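Side-chain contacts in Glyco_hydro_cc domain-containing protein (Trichoderma gamsii, PDB 6UBD), which binds oligosaccharides, probably of the beta-1,3-glucan type, as a subgroup VII member of glycoside hydrolase family 128: residues L50-D55 and P196-E201; T200-V205 and Q266-A271. One frame throughout, in Å; residues are numbered along the deposited sequence. Where two conformers were deposited one is given.

Contact 1 (50-55 with 196-201) and contact 2 (200-205 with 266-271) lie on the same strand, 197-206, with their centres about 12 Å apart. The centre of contact 1 is about 5 Å from the centre of the chain and that of contact 2 about 13 Å, so the pair leads from the barrel interior out to the surrounding helices. T200 and E201 belong to both ranges, but of the two partner segments T200 touches only 50-55, where its carbonyl oxygen accepts from H54 NE2; F202, two residues on, meets Y268 of helix 263-273. Strand 35-38 ties in at both: its S37 pairs through the backbone with H54, and its G36 carbonyl receives the Y268 hydroxyl.

Contact 1: residues L50-D55 and P196-E201; sequences LSWWHD and PLWVTE
CE3 and CZ3 of W198 come over one face of the W52 indole, nearest its CH2 and CZ3, with CZ3 of W198 standing 3.9 Å above that plane and displaced toward its rim, while S51 OG sits in plane at the W52 edge. The rings are neither stacked nor perpendicular: their six-membered centroids are 4.8 Å apart, the planes are inclined at 49°, and each side chain reaches past the other from its own strand. Both indole nitrogens are spent on backbone carbonyls, W52 NE1 on K34 and W198 NE1 on L28, which fixes how each ring is turned. F169 stacks on W198. H54 works by its edge: NE2 donates to T200 O at 2.9 Å, nearly straight at 162° and within the imidazole plane, and ND1 pairs with W56 N. With CG between the backbone N and carbonyl carbon (chi1 83°), the ring of H54 extends across to that carbonyl. A leucine here would probably leave T200 O without this donor and W56 N without its acceptor. Strands 52-54 and 197-206 are not sheet neighbours; their side chains meet across the interior of a (beta/alpha)8 barrel, as expected of a glycosyl hydrolase catalytic core of this kind.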
loop_
_atom_site.group_PDB
_atom_site.type_symbol
_atom_site.label_atom_id
_atom_site.label_comp_id
_atom_site.label_asym_id
_atom_site.label_seq_id
_atom_site.Cartn_x
_atom_site.Cartn_y
_atom_site.Cartn_z
ATOM N N LEU A 50 3.230 11.341 9.988
ATOM C CA LEU A 50 3.220 9.928 9.556
ATOM C C LEU A 50 3.854 9.063 10.601
ATOM O O LEU A 50 4.689 9.542 11.428
ATOM C CB LEU A 50 3.978 9.798 8.239
ATOM C CG LEU A 50 3.465 10.597 7.049
ATOM C CD1 LEU A 50 4.299 10.278 5.838
ATOM C CD2 LEU A 50 1.992 10.365 6.706
ATOM N N SER A 51 3.642 7.738 10.481
ATOM C CA SER A 51 4.488 6.739 11.199
ATOM C C SER A 51 5.357 5.909 10.230
ATOM O O SER A 51 6.334 5.257 10.719
ATOM C CB SER A 51 3.638 5.789 12.051
ATOM O OG SER A 51 2.701 5.156 11.202
ATOM N N TRP A 52 4.980 5.794 8.960
ATOM C CA TRP A 52 5.567 4.769 8.070
ATOM C C TRP A 52 5.561 5.176 6.637
ATOM O O TRP A 52 4.778 6.104 6.228
ATOM C CB TRP A 52 4.793 3.435 8.195
ATOM C CG TRP A 52 3.407 3.387 7.637
ATOM C CD1 TRP A 52 2.285 3.917 8.208
ATOM C CD2 TRP A 52 3.011 2.779 6.396
ATOM N NE1 TRP A 52 1.208 3.643 7.419
ATOM C CE2 TRP A 52 1.604 2.937 6.285
ATOM C CE3 TRP A 52 3.698 2.058 5.395
ATOM C CZ2 TRP A 52 0.884 2.393 5.219
ATOM C CZ3 TRP A 52 2.962 1.556 4.355
ATOM C CH2 TRP A 52 1.583 1.698 4.285
ATOM N N TRP A 53 6.321 4.555 5.765
ATOM C CA TRP A 53 6.188 4.694 4.282
ATOM C C TRP A 53 6.650 3.414 3.580
ATOM O O TRP A 53 7.411 2.624 4.190
ATOM C CB TRP A 53 6.923 5.918 3.726
ATOM C CG TRP A 53 8.354 5.813 3.280
ATOM C CD1 TRP A 53 8.812 5.895 1.981
ATOM C CD2 TRP A 53 9.544 5.703 4.108
ATOM N NE1 TRP A 53 10.193 5.894 1.945
ATOM C CE2 TRP A 53 10.658 5.748 3.232
ATOM C CE3 TRP A 53 9.757 5.515 5.477
ATOM C CZ2 TRP A 53 11.981 5.641 3.697
ATOM C CZ3 TRP A 53 11.059 5.411 5.938
ATOM C CH2 TRP A 53 12.145 5.487 5.053
ATOM N N HIS A 54 6.271 3.261 2.344
ATOM C CA HIS A 54 6.848 2.274 1.423
ATOM C C HIS A 54 7.183 2.927 0.090
ATOM O O HIS A 54 6.681 4.049 -0.155
ATOM C CB HIS A 54 5.992 0.999 1.290
ATOM C CG HIS A 54 4.859 1.152 0.313
ATOM N ND1 HIS A 54 5.005 0.839 -1.004
ATOM C CD2 HIS A 54 3.545 1.475 0.506
ATOM C CE1 HIS A 54 3.834 0.968 -1.607
ATOM N NE2 HIS A 54 2.920 1.367 -0.710
ATOM N N ASP A 55 7.980 2.295 -0.760
ATOM C CA ASP A 55 8.306 2.819 -2.102
ATOM C C ASP A 55 8.358 1.679 -3.116
ATOM O O ASP A 55 9.039 1.846 -4.115
ATOM C CB ASP A 55 9.574 3.663 -2.071
ATOM C CG ASP A 55 10.833 2.840 -1.775
ATOM O OD1 ASP A 55 10.740 1.614 -1.567
ATOM O OD2 ASP A 55 11.943 3.460 -1.813
ATOM N N PRO A 196 -6.904 -7.728 9.944
ATOM C CA PRO A 196 -6.779 -6.269 9.803
ATOM C C PRO A 196 -6.307 -5.845 8.402
ATOM O O PRO A 196 -5.539 -6.603 7.724
ATOM C CB PRO A 196 -5.734 -5.902 10.872
ATOM C CG PRO A 196 -5.827 -7.028 11.878
ATOM C CD PRO A 196 -6.113 -8.250 11.076
ATOM N N LEU A 197 -6.738 -4.663 7.965
ATOM C CA LEU A 197 -6.448 -4.134 6.639
ATOM C C LEU A 197 -5.364 -3.063 6.666
ATOM O O LEU A 197 -5.402 -2.145 7.560
ATOM C CB LEU A 197 -7.735 -3.521 6.065
ATOM C CG LEU A 197 -9.007 -4.378 6.080
ATOM C CD1 LEU A 197 -10.196 -3.570 5.581
ATOM C CD2 LEU A 197 -8.830 -5.741 5.305
ATOM N N TRP A 198 -4.497 -3.042 5.668
ATOM C CA TRP A 198 -3.672 -1.867 5.304
ATOM C C TRP A 198 -4.063 -1.426 3.921
ATOM O O TRP A 198 -4.101 -2.242 2.958
ATOM C CB TRP A 198 -2.182 -2.177 5.287
ATOM C CG TRP A 198 -1.473 -2.354 6.600
ATOM C CD1 TRP A 198 -2.007 -2.729 7.797
ATOM C CD2 TRP A 198 -0.063 -2.146 6.810
ATOM N NE1 TRP A 198 -1.010 -2.785 8.760
ATOM C CE2 TRP A 198 0.184 -2.425 8.178
ATOM C CE3 TRP A 198 0.973 -1.712 6.000
ATOM C CZ2 TRP A 198 1.454 -2.319 8.723
ATOM C CZ3 TRP A 198 2.238 -1.591 6.557
ATOM C CH2 TRP A 198 2.454 -1.882 7.901
ATOM N N VAL A 199 -4.403 -0.114 3.782
ATOM C CA VAL A 199 -4.677 0.483 2.455
ATOM C C VAL A 199 -3.354 0.993 1.908
ATOM O O VAL A 199 -2.894 2.079 2.272
ATOM C CB VAL A 199 -5.728 1.610 2.551
ATOM C CG1 VAL A 199 -6.079 2.169 1.159
ATOM C CG2 VAL A 199 -6.999 1.112 3.207
ATOM N N THR A 200 -2.673 0.173 1.118
ATOM C CA THR A 200 -1.258 0.419 0.780
ATOM C C THR A 200 -1.091 1.380 -0.417
ATOM O O THR A 200 0.041 1.872 -0.647
ATOM C CB THR A 200 -0.520 -0.915 0.621
ATOM O OG1 THR A 200 -1.136 -1.616 -0.474
ATOM C CG2 THR A 200 -0.499 -1.741 1.916
ATOM N N GLU A 201 -2.175 1.595 -1.154
ATOM C CA GLU A 201 -2.278 2.734 -2.113
ATOM C C GLU A 201 -3.740 3.160 -2.127
ATOM O O GLU A 201 -4.619 2.326 -2.134
ATOM C CB GLU A 201 -1.939 2.410 -3.565
ATOM C CG GLU A 201 -0.465 2.042 -3.831
ATOM C CD GLU A 201 -0.251 1.731 -5.298
ATOM O OE1 GLU A 201 -0.815 2.448 -6.130
ATOM O OE2 GLU A 201 0.488 0.809 -5.629
#

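Contact 2: residues T200-V205 and Q266-A271; sequences TEFACV and QAYLNA
F202 and Y268 meet through a single pair of ring carbons, CZ of F202 and CE1 of Y268, 3.7 Å apart. The far corner of the phenylalanine does the touching, and the tyrosine carbon lies at its edge, close to the F202 ring plane. Centroids 6.0 Å apart and planes inclined at 60° make this an oblique aromatic meeting, neither a stack nor a regular edge-to-face pair. Different first torsions bring the rings together. F202 leaves strand 197-206 with CB directed neither at the helix nor from it; its CG, tucked over the main chain and flanked by N and C (chi1 73°), swings the ring so that only its end approaches. Y268 instead has CB directed at the strand, and its CG, opposite the backbone N (chi1 -169°), carries the ring straight out from helix 263-273. That reach takes the hydroxyl past F202 to the carbonyl oxygen of G36, a hydrogen bond that limits how the phenol can shift. W46 lies edge-to-face with Y268, Y240 of strand 237-243 touches both rings, and W223 of helix 217-233 rests against F202. The contact therefore lies between the barrel wall and its outer helices, where helix 263-273, which follows strand 237-243, packs through Y268 on the neighbouring parallel strand 197-206. No hydrogen bond joins the two segments: the chemistry is dispersion and weak ring electrostatics between buried carbons, little directional in itself, with orientation coming from the side-chain torsions, the neighbouring aromatics and the hydrogen bond of the Y268 hydroxyl to G36.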
loop_
_atom_site.group_PDB
_atom_site.type_symbol
_atom_site.label_atom_id
_atom_site.label_comp_id
_atom_site.label_asym_id
_atom_site.label_seq_id
_atom_site.Cartn_x
_atom_site.Cartn_y
_atom_site.Cartn_z
ATOM N N THR A 200 -2.673 0.173 1.118
ATOM C CA THR A 200 -1.258 0.419 0.780
ATOM C C THR A 200 -1.091 1.380 -0.417
ATOM O O THR A 200 0.041 1.872 -0.647
ATOM C CB THR A 200 -0.520 -0.915 0.621
ATOM O OG1 THR A 200 -1.136 -1.616 -0.474
ATOM C CG2 THR A 200 -0.499 -1.741 1.916
ATOM N N GLU A 201 -2.175 1.595 -1.154
ATOM C CA GLU A 201 -2.278 2.734 -2.113
ATOM C C GLU A 201 -3.740 3.160 -2.127
ATOM O O GLU A 201 -4.619 2.326 -2.134
ATOM C CB GLU A 201 -1.939 2.410 -3.565
ATOM C CG GLU A 201 -0.465 2.042 -3.831
ATOM C CD GLU A 201 -0.251 1.731 -5.298
ATOM O OE1 GLU A 201 -0.815 2.448 -6.130
ATOM O OE2 GLU A 201 0.488 0.809 -5.629
ATOM N N PHE A 202 -4.012 4.486 -2.177
ATOM C CA PHE A 202 -5.374 5.040 -2.484
ATOM C C PHE A 202 -5.245 6.314 -3.316
ATOM O O PHE A 202 -4.246 7.046 -3.244
ATOM C CB PHE A 202 -6.242 5.199 -1.218
ATOM C CG PHE A 202 -5.796 6.360 -0.322
ATOM C CD1 PHE A 202 -6.173 7.680 -0.608
ATOM C CD2 PHE A 202 -5.046 6.130 0.818
ATOM C CE1 PHE A 202 -5.735 8.714 0.210
ATOM C CE2 PHE A 202 -4.586 7.187 1.616
ATOM C CZ PHE A 202 -4.946 8.475 1.314
ATOM N N ALA A 203 -6.248 6.473 -4.179
ATOM C CA ALA A 203 -6.391 7.727 -4.969
ATOM C C ALA A 203 -7.820 7.806 -5.466
ATOM O O ALA A 203 -8.562 6.814 -5.636
ATOM C CB ALA A 203 -5.486 7.780 -6.192
ATOM N N CYS A 204 -8.282 9.048 -5.733
ATOM C CA CYS A 204 -9.645 9.351 -6.259
ATOM C C CYS A 204 -9.648 9.075 -7.773
ATOM O O CYS A 204 -8.947 9.762 -8.546
ATOM C CB CYS A 204 -9.989 10.808 -5.975
ATOM S SG CYS A 204 -11.689 11.323 -6.365
ATOM N N VAL A 205 -10.395 8.052 -8.171
ATOM C CA VAL A 205 -10.484 7.563 -9.578
ATOM C C VAL A 205 -11.920 7.119 -9.833
ATOM O O VAL A 205 -12.555 6.457 -9.010
ATOM C CB VAL A 205 -9.519 6.400 -9.856
ATOM C CG1 VAL A 205 -9.588 5.980 -11.329
ATOM C CG2 VAL A 205 -8.101 6.685 -9.420
ATOM N N GLN A 266 -1.540 19.226 0.116
ATOM C CA GLN A 266 -1.957 20.034 1.291
ATOM C C GLN A 266 -3.241 19.443 1.892
ATOM O O GLN A 266 -3.398 19.457 3.102
ATOM C CB GLN A 266 -2.226 21.483 0.874
ATOM C CG GLN A 266 -0.978 22.310 0.501
ATOM C CD GLN A 266 -1.293 23.570 -0.268
ATOM O OE1 GLN A 266 -0.764 23.847 -1.358
ATOM N NE2 GLN A 266 -2.188 24.339 0.338
ATOM N N ALA A 267 -4.183 18.961 1.077
ATOM C CA ALA A 267 -5.414 18.379 1.664
ATOM C C ALA A 267 -5.035 17.156 2.545
ATOM O O ALA A 267 -5.542 16.967 3.600
ATOM C CB ALA A 267 -6.359 17.988 0.564
ATOM N N TYR A 268 -4.114 16.306 2.070
ATOM C CA TYR A 268 -3.647 15.152 2.887
ATOM C C TYR A 268 -2.959 15.640 4.145
ATOM O O TYR A 268 -3.289 15.145 5.253
ATOM C CB TYR A 268 -2.776 14.192 2.075
ATOM C CG TYR A 268 -2.475 12.846 2.765
ATOM C CD1 TYR A 268 -3.532 12.003 3.139
ATOM C CD2 TYR A 268 -1.175 12.428 3.043
ATOM C CE1 TYR A 268 -3.257 10.753 3.699
ATOM C CE2 TYR A 268 -0.892 11.175 3.594
ATOM C CZ TYR A 268 -1.949 10.346 3.928
ATOM O OH TYR A 268 -1.682 9.068 4.403
ATOM N N LEU A 269 -2.041 16.614 4.010
ATOM C CA LEU A 269 -1.320 17.149 5.203
ATOM C C LEU A 269 -2.323 17.618 6.251
ATOM O O LEU A 269 -2.204 17.309 7.474
ATOM C CB LEU A 269 -0.425 18.310 4.771
ATOM C CG LEU A 269 0.305 19.065 5.878
ATOM C CD1 LEU A 269 1.263 18.200 6.576
ATOM C CD2 LEU A 269 1.002 20.312 5.311
ATOM N N ASN A 270 -3.302 18.410 5.832
ATOM C CA ASN A 270 -4.260 18.994 6.795
ATOM C C ASN A 270 -5.146 17.937 7.448
ATOM O O ASN A 270 -5.457 18.020 8.576
ATOM C CB ASN A 270 -5.060 20.146 6.161
ATOM C CG ASN A 270 -4.178 21.348 5.790
ATOM O OD1 ASN A 270 -3.026 21.508 6.284
ATOM N ND2 ASN A 270 -4.639 22.048 4.778
ATOM N N ALA A 271 -5.481 16.876 6.730
ATOM C CA ALA A 271 -6.333 15.747 7.238
ATOM C C ALA A 271 -5.539 14.940 8.263
ATOM O O ALA A 271 -6.037 14.733 9.388
ATOM C CB ALA A 271 -6.840 14.898 6.093
#